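Local coordinates for protein L-lactate dehydrogenase (Trichomonas vaginalis, PDB 4UUL) that catalyses the NAD-dependent interconversion of pyruvate and L-lactate and belongs to the lactate/malate dehydrogenase superfamily, at residues I16-I19 / L20-I24; M89-K92 / P93-R97; I107-N110 / T111-L115; V191-L194 / T195-T198; N290-K293 / E294-H298. The protein carries 1 engineered substitution. All coordinates share one frame; numbering follows the deposited sequence. Where two conformers were deposited one is given.

Overall arrangement
Contacts 1, 2 and 3 lie in the NAD-binding domain, a Rossmann fold built on a parallel sheet. Contacts 4 and 5 lie in the alpha/beta C-terminal domain. Contact 1 holds Ile16, which binds NADH in another structure of this protein; no cofactor is bound here. Contact 2 follows Ser88, another NADH contact, and carries the engineered Arg91. It runs into helix 97-118, which holds contact 3, and the two touch where Met89 CG lies 3.4 Å from Ile107 CG1. Contacts 1 and 3, both on Rossmann helices, have centres about 22 Å apart. Contact 4 is the turn that leaves strand 191-193 and contact 5 a hairpin turn; their centres are about 22 Å apart. Contacts 1 and 4 lie on opposite sides of the chain's centre.

Contact 1. Residues I16-I19 / L20-I24; sequences IGYI and LSHWI
Helix 15-25 is the first helix of the Rossmann fold, just after the glycine-rich loop that receives NAD, and in it Tyr18 and His22 meet one turn apart. His22 ND1 donates to Tyr18 O at 2.9 Å with a nearly straight bond (167°). The oxygen lies in the imidazole plane, which fixes the rotation of the ring. The backbone bond from His22 N to the same oxygen is weak. The two rings form an edge-to-face pair, with the edge of His22 toward the face of Tyr18. Their centroids are 5.2 Å apart and the planes are turned by 60°. Tyr18 has its CG trans to the backbone N (chi1 -179°), which brings CE1 within 4.1 Å of His22 CE1. Leu20 N bonds to Ile16 O at 2.8 Å, nearly in line with the carbonyl. The side chains of the same pair touch loosely, Ile16 CG2 4.4 Å from Leu20 CD2. Ser21 N donates to Gly17 O at 2.9 Å. Ile16 binds NADH in another structure of this protein. The hydroxyl of Tyr18 leaves the helix to bond with Glu55 on helix 46-57 and with Ala242 N of the second subunit. Leu52 and Leu56 of helix 46-57 pack beside His22. Ile249 of helix 242-257 meets Leu20, and strand 35-40 lies against Ser21 and Ile24.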
loop_
_atom_site.group_PDB
_atom_site.type_symbol
_atom_site.label_atom_id
_atom_site.label_comp_id
_atom_site.label_asym_id
_atom_site.label_seq_id
_atom_site.Cartn_x
_atom_site.Cartn_y
_atom_site.Cartn_z
ATOM N N ILE B 16 -2.096 0.066 9.730
ATOM C CA ILE B 16 -1.908 1.329 9.059
ATOM C C ILE B 16 -0.405 1.585 8.885
ATOM O O ILE B 16 0.075 1.932 7.785
ATOM C CB ILE B 16 -2.619 2.461 9.787
ATOM C CG1 ILE B 16 -4.148 2.288 9.633
ATOM C CG2 ILE B 16 -2.142 3.779 9.263
ATOM C CD1 ILE B 16 -4.985 3.208 10.534
ATOM N N GLY B 17 0.364 1.391 9.942
ATOM C CA GLY B 17 1.779 1.647 9.841
ATOM C C GLY B 17 2.484 0.829 8.779
ATOM O O GLY B 17 3.407 1.294 8.096
ATOM N N TYR B 18 2.061 -0.418 8.695
ATOM C CA TYR B 18 2.625 -1.367 7.732
ATOM C C TYR B 18 2.448 -0.796 6.316
ATOM O O TYR B 18 3.397 -0.773 5.497
ATOM C CB TYR B 18 1.907 -2.687 7.870
ATOM C CG TYR B 18 2.373 -3.809 6.968
ATOM C CD1 TYR B 18 3.574 -4.460 7.186
ATOM C CD2 TYR B 18 1.598 -4.254 5.959
ATOM C CE1 TYR B 18 3.996 -5.523 6.388
ATOM C CE2 TYR B 18 1.977 -5.312 5.182
ATOM C CZ TYR B 18 3.168 -5.938 5.394
ATOM O OH TYR B 18 3.466 -7.011 4.623
ATOM N N ILE B 19 1.221 -0.412 5.974
ATOM C CA ILE B 19 0.934 0.050 4.632
ATOM C C ILE B 19 1.566 1.442 4.394
ATOM O O ILE B 19 2.101 1.729 3.327
ATOM C CB ILE B 19 -0.594 0.038 4.309
ATOM C CG1 ILE B 19 -1.168 -1.357 4.492
ATOM C CG2 ILE B 19 -0.858 0.593 2.938
ATOM C CD1 ILE B 19 -2.653 -1.442 4.462
ATOM N N LEU B 20 1.342 2.330 5.356
ATOM C CA LEU B 20 1.848 3.680 5.238
ATOM C C LEU B 20 3.355 3.750 5.028
ATOM O O LEU B 20 3.846 4.520 4.206
ATOM C CB LEU B 20 1.420 4.435 6.489
ATOM C CG LEU B 20 1.689 5.891 6.634
ATOM C CD1 LEU B 20 1.028 6.706 5.505
ATOM C CD2 LEU B 20 1.199 6.361 8.036
ATOM N N SER B 21 4.080 2.985 5.810
ATOM C CA SER B 21 5.524 2.974 5.664
ATOM C C SER B 21 5.952 2.539 4.278
ATOM O O SER B 21 6.801 3.183 3.686
ATOM C CB SER B 21 6.188 2.106 6.732
ATOM O OG SER B 21 5.766 0.753 6.644
ATOM N N HIS B 22 5.350 1.476 3.759
ATOM C CA HIS B 22 5.724 1.048 2.419
ATOM C C HIS B 22 5.331 2.064 1.338
ATOM O O HIS B 22 6.083 2.324 0.405
ATOM C CB HIS B 22 5.109 -0.317 2.107
ATOM C CG HIS B 22 5.822 -1.485 2.717
ATOM N ND1 HIS B 22 5.591 -1.925 3.995
ATOM C CD2 HIS B 22 6.772 -2.311 2.206
ATOM C CE1 HIS B 22 6.393 -2.950 4.250
ATOM N NE2 HIS B 22 7.117 -3.192 3.186
ATOM N N TRP B 23 4.175 2.670 1.515
ATOM C CA TRP B 23 3.667 3.609 0.538
ATOM C C TRP B 23 4.582 4.817 0.491
ATOM O O TRP B 23 4.992 5.264 -0.573
ATOM C CB TRP B 23 2.236 3.975 0.891
ATOM C CG TRP B 23 1.345 4.376 -0.287
ATOM C CD1 TRP B 23 1.752 4.788 -1.517
ATOM C CD2 TRP B 23 -0.093 4.322 -0.349
ATOM N NE1 TRP B 23 0.663 5.082 -2.316
ATOM C CE2 TRP B 23 -0.481 4.777 -1.629
ATOM C CE3 TRP B 23 -1.076 3.940 0.548
ATOM C CZ2 TRP B 23 -1.809 4.844 -2.027
ATOM C CZ3 TRP B 23 -2.395 4.015 0.151
ATOM C CH2 TRP B 23 -2.747 4.469 -1.115
ATOM N N ILE B 24 4.951 5.324 1.651
ATOM C CA ILE B 24 5.873 6.460 1.720
ATOM C C ILE B 24 7.254 6.082 1.148
ATOM O O ILE B 24 7.865 6.839 0.378
ATOM C CB ILE B 24 5.999 6.976 3.157
ATOM C CG1 ILE B 24 4.657 7.621 3.567
ATOM C CG2 ILE B 24 7.113 8.030 3.264
ATOM C CD1 ILE B 24 4.533 7.927 4.998
#

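Contact 2. Residues M89-K92 / P93-R97; sequences MPRK and PGQVR. Engineered in segment 89-92: Arg91 (natural residue Leu).
Gln95 folds back over Lys92, and its side chain can be followed outward from CB. CB lies 3.3 Å from Lys92 O and 3.7 Å from CG of the engineered Arg91. CG and CD then run alongside the Lys92 side chain, with CD 3.7 Å from Lys92 CB. At the tip, OE1 accepts a straight bond from Lys92 N (3.1 Å, 174°), though the donor sits above the amide plane of Gln95. Water 1 donates to OE1 and to Pro90 O, so OE1 has two donors. NE2 donates to water 2 at 3.1 Å, and Lys92 NZ reaches that water only weakly. Arg91 runs past Gln95 in the opposite direction. Its chain bends at chi3 (55°) and brings NH1 to Gln95 O at 2.7 Å. The backbone closes with Gln95 N on Lys92 O at 2.9 Å. This bond closes a type II beta turn from Lys92 to Gln95, with Gly94 at a positive phi. Val96 then takes the N-cap position of helix 97-118, with its N bonded to Asp99 OD2. The exposed segment between strand 82-85 and that helix corresponds to the mobile loop that, in lactate and malate dehydrogenases, closes over the bound substrate.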
loop_
_atom_site.group_PDB
_atom_site.type_symbol
_atom_site.label_atom_id
_atom_site.label_comp_id
_atom_site.label_asym_id
_atom_site.label_seq_id
_atom_site.Cartn_x
_atom_site.Cartn_y
_atom_site.Cartn_z
ATOM N N MET B 89 -4.955 5.379 22.401
ATOM C CA MET B 89 -5.521 4.415 23.322
ATOM C C MET B 89 -6.890 4.039 22.809
ATOM O O MET B 89 -7.728 4.917 22.562
ATOM C CB MET B 89 -5.603 5.030 24.726
ATOM C CG MET B 89 -4.298 5.704 25.143
ATOM S SD MET B 89 -2.922 4.528 25.311
ATOM C CE MET B 89 -3.505 3.597 26.731
ATOM N N PRO B 90 -7.143 2.729 22.641
ATOM C CA PRO B 90 -8.500 2.351 22.260
ATOM C C PRO B 90 -9.414 2.482 23.501
ATOM O O PRO B 90 -8.985 2.421 24.649
ATOM C CB PRO B 90 -8.344 0.887 21.798
ATOM C CG PRO B 90 -7.197 0.398 22.512
ATOM C CD PRO B 90 -6.241 1.555 22.637
ATOM N N ARG B 91 -10.687 2.600 23.256
ATOM C CA ARG B 91 -11.669 2.568 24.332
ATOM C C ARG B 91 -11.706 1.169 24.954
ATOM O O ARG B 91 -11.679 0.181 24.246
ATOM C CB ARG B 91 -13.038 2.971 23.782
ATOM C CG ARG B 91 -14.065 3.350 24.891
ATOM C CD ARG B 91 -15.430 3.642 24.248
ATOM N NE ARG B 91 -15.887 2.508 23.432
ATOM C CZ ARG B 91 -16.542 1.445 23.905
ATOM N NH1 ARG B 91 -16.889 1.370 25.193
ATOM N NH2 ARG B 91 -16.880 0.461 23.086
ATOM N N LYS B 92 -11.746 1.127 26.282
ATOM C CA LYS B 92 -11.833 -0.089 27.032
ATOM C C LYS B 92 -13.278 -0.461 27.186
ATOM O O LYS B 92 -14.128 0.419 27.202
ATOM C CB LYS B 92 -11.203 0.114 28.415
ATOM C CG LYS B 92 -9.736 0.376 28.332
ATOM C CD LYS B 92 -9.089 0.450 29.681
ATOM C CE LYS B 92 -7.617 0.053 29.585
ATOM N NZ LYS B 92 -6.835 0.992 28.722
ATOM N N PRO B 93 -13.572 -1.765 27.341
ATOM C CA PRO B 93 -14.936 -2.190 27.631
ATOM C C PRO B 93 -15.489 -1.424 28.814
ATOM O O PRO B 93 -14.844 -1.260 29.887
ATOM C CB PRO B 93 -14.786 -3.706 27.964
ATOM C CG PRO B 93 -13.550 -4.105 27.219
ATOM C CD PRO B 93 -12.651 -2.925 27.331
ATOM N N GLY B 94 -16.698 -0.963 28.602
ATOM C CA GLY B 94 -17.389 -0.231 29.651
ATOM C C GLY B 94 -17.054 1.253 29.688
ATOM O O GLY B 94 -17.750 1.983 30.369
ATOM N N GLN B 95 -16.045 1.722 28.962
ATOM C CA GLN B 95 -15.764 3.165 28.956
ATOM C C GLN B 95 -16.695 3.893 28.010
ATOM O O GLN B 95 -17.216 3.301 27.086
ATOM C CB GLN B 95 -14.332 3.464 28.547
ATOM C CG GLN B 95 -13.340 3.180 29.624
ATOM C CD GLN B 95 -11.972 3.636 29.244
ATOM O OE1 GLN B 95 -11.605 3.718 28.018
ATOM N NE2 GLN B 95 -11.194 3.966 30.263
ATOM N N VAL B 96 -16.953 5.167 28.274
ATOM C CA VAL B 96 -17.744 5.968 27.328
ATOM C C VAL B 96 -16.827 6.975 26.673
ATOM O O VAL B 96 -15.613 6.993 26.950
ATOM C CB VAL B 96 -18.948 6.672 28.029
ATOM C CG1 VAL B 96 -19.973 5.665 28.488
ATOM C CG2 VAL B 96 -18.508 7.520 29.180
ATOM N N ARG B 97 -17.363 7.809 25.789
ATOM C CA ARG B 97 -16.532 8.748 25.055
ATOM C C ARG B 97 -15.711 9.642 25.951
ATOM O O ARG B 97 -14.553 9.896 25.665
ATOM C CB ARG B 97 -17.329 9.586 24.096
ATOM C CG ARG B 97 -16.391 10.442 23.239
ATOM C CD ARG B 97 -16.998 10.726 21.962
ATOM N NE ARG B 97 -16.186 11.569 21.121
ATOM C CZ ARG B 97 -15.472 11.201 20.081
ATOM N NH1 ARG B 97 -15.339 9.904 19.741
ATOM N NH2 ARG B 97 -14.881 12.152 19.377
HETATM O O HOH W 1 -9.355 4.314 26.663
HETATM O O HOH W 2 -8.073 3.804 29.956
#

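Contact 3. Residues I107-N110 / T111-L115; sequences IFKN and TGEYL
Asn110 O is held by Tyr114 N at 3.0 Å and by water 3 at 3.1 Å, and the Tyr114 ring lies across it. The oxygen sits over one face of that ring, offset toward its rim, with CG the nearest ring atom. This is the middle of helix 97-118, the helix of a beta-alpha-beta unit between strands 82-85 and 124-127 of the Rossmann fold. Water 3 also donates to Glu113 OE1, so one water ties a backbone carbonyl to the carboxylate one turn further on. The other carboxylate oxygen forms a salt bridge: Lys109 NZ meets Glu113 OE2 at 2.7 Å, on its syn side and only slightly out of the carboxylate plane. Lys109 is extended along its chain and turns only at its last bond (chi4 -59°), which lets the ammonium group reach across to Glu113. The two side chains are thus joined in a typical i to i+4 pair. Asn110 OD1 joins the same polar group through water 4, which donates to it at 2.8 Å and also reaches Glu113 OE1. Two waters therefore bind the same carboxylate oxygen. On another side of the helix, Phe108 packs on Leu85 and Val127, and Leu115 packs on Val125. Thr111 and Leu115 both touch Phe77 of helix 73-77. Thr111 lies with OG1 trans to its own carbonyl carbon (chi1 -64°). This places OG1 3.0 Å from Ile107 O, the same oxygen that takes Thr111 N at 2.9 Å.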
loop_
_atom_site.group_PDB
_atom_site.type_symbol
_atom_site.label_atom_id
_atom_site.label_comp_id
_atom_site.label_asym_id
_atom_site.label_seq_id
_atom_site.Cartn_x
_atom_site.Cartn_y
_atom_site.Cartn_z
ATOM N N ILE B 107 -1.545 10.689 26.744
ATOM C CA ILE B 107 -0.727 10.277 25.605
ATOM C C ILE B 107 -0.340 11.481 24.765
ATOM O O ILE B 107 0.825 11.706 24.445
ATOM C CB ILE B 107 -1.529 9.276 24.739
ATOM C CG1 ILE B 107 -1.822 8.000 25.540
ATOM C CG2 ILE B 107 -0.807 8.963 23.448
ATOM C CD1 ILE B 107 -0.657 7.446 26.299
ATOM N N PHE B 108 -1.345 12.269 24.419
ATOM C CA PHE B 108 -1.148 13.380 23.514
ATOM C C PHE B 108 -0.470 14.583 24.186
ATOM O O PHE B 108 0.287 15.303 23.530
ATOM C CB PHE B 108 -2.408 13.692 22.718
ATOM C CG PHE B 108 -2.590 12.677 21.640
ATOM C CD1 PHE B 108 -3.240 11.489 21.864
ATOM C CD2 PHE B 108 -1.976 12.873 20.418
ATOM C CE1 PHE B 108 -3.308 10.506 20.867
ATOM C CE2 PHE B 108 -2.059 11.903 19.414
ATOM C CZ PHE B 108 -2.697 10.723 19.654
ATOM N N LYS B 109 -0.650 14.741 25.500
ATOM C CA LYS B 109 0.172 15.692 26.198
ATOM C C LYS B 109 1.648 15.282 26.059
ATOM O O LYS B 109 2.529 16.098 25.733
ATOM C CB LYS B 109 -0.246 15.739 27.684
ATOM C CG LYS B 109 0.736 16.466 28.591
ATOM C CD LYS B 109 0.217 16.634 30.009
ATOM C CE LYS B 109 1.149 17.358 30.935
ATOM N NZ LYS B 109 2.429 16.693 31.061
ATOM N N ASN B 110 1.946 14.018 26.335
ATOM C CA ASN B 110 3.342 13.536 26.279
ATOM C C ASN B 110 3.887 13.695 24.855
ATOM O O ASN B 110 5.039 14.105 24.660
ATOM C CB ASN B 110 3.402 12.075 26.675
ATOM C CG ASN B 110 3.127 11.858 28.149
ATOM O OD1 ASN B 110 3.104 12.787 28.923
ATOM N ND2 ASN B 110 2.829 10.634 28.508
ATOM N N THR B 111 3.046 13.408 23.871
ATOM C CA THR B 111 3.513 13.471 22.491
ATOM C C THR B 111 3.795 14.933 22.065
ATOM O O THR B 111 4.769 15.229 21.365
ATOM C CB THR B 111 2.490 12.829 21.570
ATOM O OG1 THR B 111 2.356 11.460 21.874
ATOM C CG2 THR B 111 2.861 12.991 20.141
ATOM N N GLY B 112 2.940 15.856 22.497
ATOM C CA GLY B 112 3.195 17.254 22.224
ATOM C C GLY B 112 4.530 17.697 22.812
ATOM O O GLY B 112 5.312 18.466 22.197
ATOM N N GLU B 113 4.829 17.209 24.007
ATOM C CA GLU B 113 6.095 17.541 24.667
ATOM C C GLU B 113 7.288 16.959 23.902
ATOM O O GLU B 113 8.284 17.651 23.687
ATOM C CB GLU B 113 6.046 17.036 26.084
ATOM C CG GLU B 113 5.115 17.875 26.990
ATOM C CD GLU B 113 4.765 17.172 28.272
ATOM O OE1 GLU B 113 5.227 16.039 28.475
ATOM O OE2 GLU B 113 4.029 17.752 29.095
ATOM N N TYR B 114 7.171 15.726 23.398
ATOM C CA TYR B 114 8.262 15.117 22.627
ATOM C C TYR B 114 8.469 15.903 21.317
ATOM O O TYR B 114 9.593 16.127 20.883
ATOM C CB TYR B 114 7.935 13.688 22.287
ATOM C CG TYR B 114 7.726 12.750 23.433
ATOM C CD1 TYR B 114 8.432 12.889 24.621
ATOM C CD2 TYR B 114 6.822 11.695 23.318
ATOM C CE1 TYR B 114 8.263 11.993 25.679
ATOM C CE2 TYR B 114 6.625 10.822 24.361
ATOM C CZ TYR B 114 7.349 10.964 25.533
ATOM O OH TYR B 114 7.182 10.103 26.581
ATOM N N LEU B 115 7.388 16.282 20.638
ATOM C CA LEU B 115 7.498 17.063 19.423
ATOM C C LEU B 115 8.239 18.377 19.650
ATOM O O LEU B 115 9.127 18.759 18.908
ATOM C CB LEU B 115 6.124 17.348 18.832
ATOM C CG LEU B 115 5.414 16.145 18.220
ATOM C CD1 LEU B 115 3.895 16.369 18.131
ATOM C CD2 LEU B 115 5.965 15.928 16.789
HETATM O O HOH W 3 6.643 13.978 27.352
HETATM O O HOH W 4 4.657 14.591 30.435
#

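Contact 4. Residues V191-L194 / T195-T198; sequences VADL and TQAT
The Asp193 carboxylate and the Gln196 amide stand almost at right angles, with their planes 85° apart. Each carboxylate oxygen is met at its syn lone pair: OD1 by Thr195 OG1 at 2.7 Å, OD2 by Gln196 NE2 at 3.0 Å. The latter bond is straight (171°) and lies in the amide plane. Thr195 N comes from above the carboxylate plane and meets OD1 at 2.8 Å. A side-chain oxygen bonded to the backbone N two residues on is an Asx turn, and here it ends strand 191-193 and turns the chain toward strand 198-201. OD1 thus has two donors from the same threonine. Asp193 CG is trans to the backbone N (chi1 178°), which carries the carboxylate to the turn. OD2 also accepts from Trp183 NE1 of the neighbouring strand 177-183, and Gln196 NE2 also donates to Lys304 O, its strongest partner. With four donors around a buried carboxylate, Asp193 probably stays ionised. Leu309 of helix 307-337 packs against both Asp193 and Gln196, while Leu194 packs on Phe221 of helix 214-236. Water 5 links Asp193 O to Gln196 N. The chain folds back with Ala197 N bonded to Leu194 O at 3.1 Å, the donor well above the carbonyl plane. Water 6 donates to Leu194 O at 2.8 Å and to Ala197 O at 2.7 Å.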
loop_
_atom_site.group_PDB
_atom_site.type_symbol
_atom_site.label_atom_id
_atom_site.label_comp_id
_atom_site.label_asym_id
_atom_site.label_seq_id
_atom_site.Cartn_x
_atom_site.Cartn_y
_atom_site.Cartn_z
ATOM N N VAL B 191 -20.256 17.022 10.554
ATOM C CA VAL B 191 -21.195 17.587 9.596
ATOM C C VAL B 191 -20.771 17.158 8.176
ATOM O O VAL B 191 -19.780 17.674 7.640
ATOM C CB VAL B 191 -21.230 19.124 9.687
ATOM C CG1 VAL B 191 -22.360 19.598 8.783
ATOM C CG2 VAL B 191 -21.429 19.592 11.112
ATOM N N ALA B 192 -21.509 16.229 7.576
ATOM C CA ALA B 192 -21.256 15.813 6.184
ATOM C C ALA B 192 -22.183 16.703 5.331
ATOM O O ALA B 192 -23.388 16.444 5.177
ATOM C CB ALA B 192 -21.545 14.322 6.019
ATOM N N ASP B 193 -21.617 17.774 4.835
ATOM C CA ASP B 193 -22.349 18.847 4.182
ATOM C C ASP B 193 -22.400 18.667 2.671
ATOM O O ASP B 193 -21.344 18.619 1.999
ATOM C CB ASP B 193 -21.631 20.149 4.510
ATOM C CG ASP B 193 -22.236 21.390 3.850
ATOM O OD1 ASP B 193 -23.432 21.382 3.515
ATOM O OD2 ASP B 193 -21.477 22.380 3.710
ATOM N N LEU B 194 -23.604 18.518 2.151
ATOM C CA LEU B 194 -23.870 18.463 0.736
ATOM C C LEU B 194 -24.444 19.743 0.195
ATOM O O LEU B 194 -24.776 19.787 -0.995
ATOM C CB LEU B 194 -24.814 17.303 0.422
ATOM C CG LEU B 194 -24.304 15.912 0.793
ATOM C CD1 LEU B 194 -25.286 14.809 0.341
ATOM C CD2 LEU B 194 -22.852 15.639 0.302
ATOM N N THR B 195 -24.639 20.752 1.034
ATOM C CA THR B 195 -25.358 21.972 0.596
ATOM C C THR B 195 -24.595 22.872 -0.367
ATOM O O THR B 195 -25.212 23.726 -0.999
ATOM C CB THR B 195 -25.877 22.803 1.768
ATOM O OG1 THR B 195 -24.791 23.394 2.452
ATOM C CG2 THR B 195 -26.684 21.964 2.713
ATOM N N GLN B 196 -23.274 22.683 -0.486
ATOM C CA GLN B 196 -22.481 23.402 -1.476
ATOM C C GLN B 196 -22.311 22.592 -2.751
ATOM O O GLN B 196 -21.915 23.132 -3.776
ATOM C CB GLN B 196 -21.065 23.680 -0.995
ATOM C CG GLN B 196 -20.877 23.840 0.512
ATOM C CD GLN B 196 -21.532 25.080 1.086
ATOM O OE1 GLN B 196 -21.743 26.122 0.394
ATOM N NE2 GLN B 196 -21.791 25.022 2.378
ATOM N N ALA B 197 -22.605 21.301 -2.694
ATOM C CA ALA B 197 -22.067 20.394 -3.692
ATOM C C ALA B 197 -22.771 20.496 -5.041
ATOM O O ALA B 197 -23.998 20.694 -5.132
ATOM C CB ALA B 197 -22.148 18.976 -3.189
ATOM N N THR B 198 -21.974 20.344 -6.083
ATOM C CA THR B 198 -22.492 20.307 -7.439
ATOM C C THR B 198 -22.001 19.044 -8.133
ATOM O O THR B 198 -21.089 18.368 -7.662
ATOM C CB THR B 198 -22.053 21.517 -8.279
ATOM O OG1 THR B 198 -20.628 21.683 -8.206
ATOM C CG2 THR B 198 -22.758 22.798 -7.797
HETATM O O HOH W 5 -21.472 20.544 0.055
HETATM O O HOH W 6 -25.941 20.863 -3.245
#

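Contact 5. Residues N290-K293 / E294-H298; sequences NVDK and EGKIH
Asp292 has its CG between the backbone N and the carbonyl carbon (chi1 65°), while His298 turns its ring beside its own backbone N (chi1 -55°). Together these torsions bring His298 NE2 to Asp292 OD2 at 2.9 Å. The bond is straight (172°). It lies in the imidazole plane but reaches the carboxylate from above its plane, which turns the flat groups well away from coplanar. Asp292 OD1 takes Lys296 N at 3.0 Å and, weakly, Glu294 N. The carboxylate thus ties together both ends of the turn. Asp292 to Gly295 is a type I turn, closed by Gly295 N on Asp292 O at 2.9 Å. Asp292 N also bonds to Lys296 O at 3.0 Å, with Gly295 at a positive phi. This is the type I turn with G1 bulge that joins strands 284-291 and 297-299 in a beta hairpin. Further along, Asn290 and His298 form an antiparallel hydrogen-bonded pair. Glu294 OE1 lies 3.5 Å from Asp292 OD1, so two like charges are close, and the nearby histidine may ease this. On the other face of the sheet, Val291 CG2 packs against Ile297 CG1 at 4.1 Å, and both side chains touch Met267 of strand 265-270.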
loop_
_atom_site.group_PDB
_atom_site.type_symbol
_atom_site.label_atom_id
_atom_site.label_comp_id
_atom_site.label_asym_id
_atom_site.label_seq_id
_atom_site.Cartn_x
_atom_site.Cartn_y
_atom_site.Cartn_z
ATOM N N ASN B 290 -7.753 24.663 1.217
ATOM C CA ASN B 290 -6.760 24.433 0.196
ATOM C C ASN B 290 -5.371 24.700 0.781
ATOM O O ASN B 290 -5.264 25.090 1.957
ATOM C CB ASN B 290 -7.076 25.192 -1.101
ATOM C CG ASN B 290 -7.238 26.641 -0.935
ATOM O OD1 ASN B 290 -6.567 27.305 -0.140
ATOM N ND2 ASN B 290 -8.117 27.199 -1.787
ATOM N N VAL B 291 -4.321 24.361 0.042
ATOM C CA VAL B 291 -2.965 24.530 0.578
ATOM C C VAL B 291 -2.151 25.197 -0.521
ATOM O O VAL B 291 -2.222 24.799 -1.687
ATOM C CB VAL B 291 -2.309 23.185 0.967
ATOM C CG1 VAL B 291 -0.976 23.466 1.627
ATOM C CG2 VAL B 291 -3.206 22.424 1.888
ATOM N N ASP B 292 -1.427 26.246 -0.183
ATOM C CA ASP B 292 -0.653 26.939 -1.201
ATOM C C ASP B 292 0.675 26.254 -1.451
ATOM O O ASP B 292 0.996 25.260 -0.806
ATOM C CB ASP B 292 -0.499 28.422 -0.851
ATOM C CG ASP B 292 0.310 28.683 0.403
ATOM O OD1 ASP B 292 1.170 27.880 0.760
ATOM O OD2 ASP B 292 0.118 29.771 0.991
ATOM N N LYS B 293 1.422 26.722 -2.435
ATOM C CA LYS B 293 2.661 26.073 -2.842
ATOM C C LYS B 293 3.725 26.161 -1.758
ATOM O O LYS B 293 4.715 25.436 -1.793
ATOM C CB LYS B 293 3.190 26.687 -4.140
ATOM C CG LYS B 293 2.228 26.577 -5.287
ATOM C CD LYS B 293 1.926 25.142 -5.658
ATOM C CE LYS B 293 1.095 25.061 -6.941
ATOM N NZ LYS B 293 0.032 24.011 -6.853
ATOM N N GLU B 294 3.508 27.017 -0.766
ATOM C CA GLU B 294 4.437 27.096 0.349
ATOM C C GLU B 294 4.027 26.180 1.513
ATOM O O GLU B 294 4.663 26.178 2.571
ATOM C CB GLU B 294 4.551 28.522 0.833
ATOM C CG GLU B 294 5.215 29.503 -0.174
ATOM C CD GLU B 294 4.339 29.848 -1.374
ATOM O OE1 GLU B 294 3.117 30.083 -1.209
ATOM O OE2 GLU B 294 4.871 29.885 -2.499
ATOM N N GLY B 295 2.997 25.372 1.314
ATOM C CA GLY B 295 2.593 24.416 2.337
ATOM C C GLY B 295 1.747 25.036 3.437
ATOM O O GLY B 295 1.639 24.439 4.504
ATOM N N LYS B 296 1.128 26.205 3.193
ATOM C CA LYS B 296 0.282 26.819 4.188
ATOM C C LYS B 296 -1.182 26.507 3.897
ATOM O O LYS B 296 -1.649 26.690 2.783
ATOM C CB LYS B 296 0.489 28.342 4.227
ATOM C CG LYS B 296 1.923 28.751 4.476
ATOM C CD LYS B 296 2.502 28.199 5.779
ATOM C CE LYS B 296 3.930 28.730 6.018
ATOM N NZ LYS B 296 4.483 28.337 7.355
ATOM N N ILE B 297 -1.898 26.069 4.925
ATOM C CA ILE B 297 -3.297 25.704 4.815
ATOM C C ILE B 297 -4.155 26.958 4.893
ATOM O O ILE B 297 -3.935 27.800 5.762
ATOM C CB ILE B 297 -3.720 24.722 5.953
ATOM C CG1 ILE B 297 -2.890 23.437 5.889
ATOM C CG2 ILE B 297 -5.192 24.347 5.824
ATOM C CD1 ILE B 297 -3.141 22.514 7.074
ATOM N N HIS B 298 -5.160 27.064 4.022
ATOM C CA HIS B 298 -6.128 28.169 4.089
ATOM C C HIS B 298 -7.529 27.637 4.044
ATOM O O HIS B 298 -7.814 26.744 3.288
ATOM C CB HIS B 298 -5.937 29.138 2.914
ATOM C CG HIS B 298 -4.548 29.665 2.798
ATOM N ND1 HIS B 298 -4.103 30.738 3.528
ATOM C CD2 HIS B 298 -3.488 29.239 2.079
ATOM C CE1 HIS B 298 -2.836 30.977 3.237
ATOM N NE2 HIS B 298 -2.441 30.081 2.355
#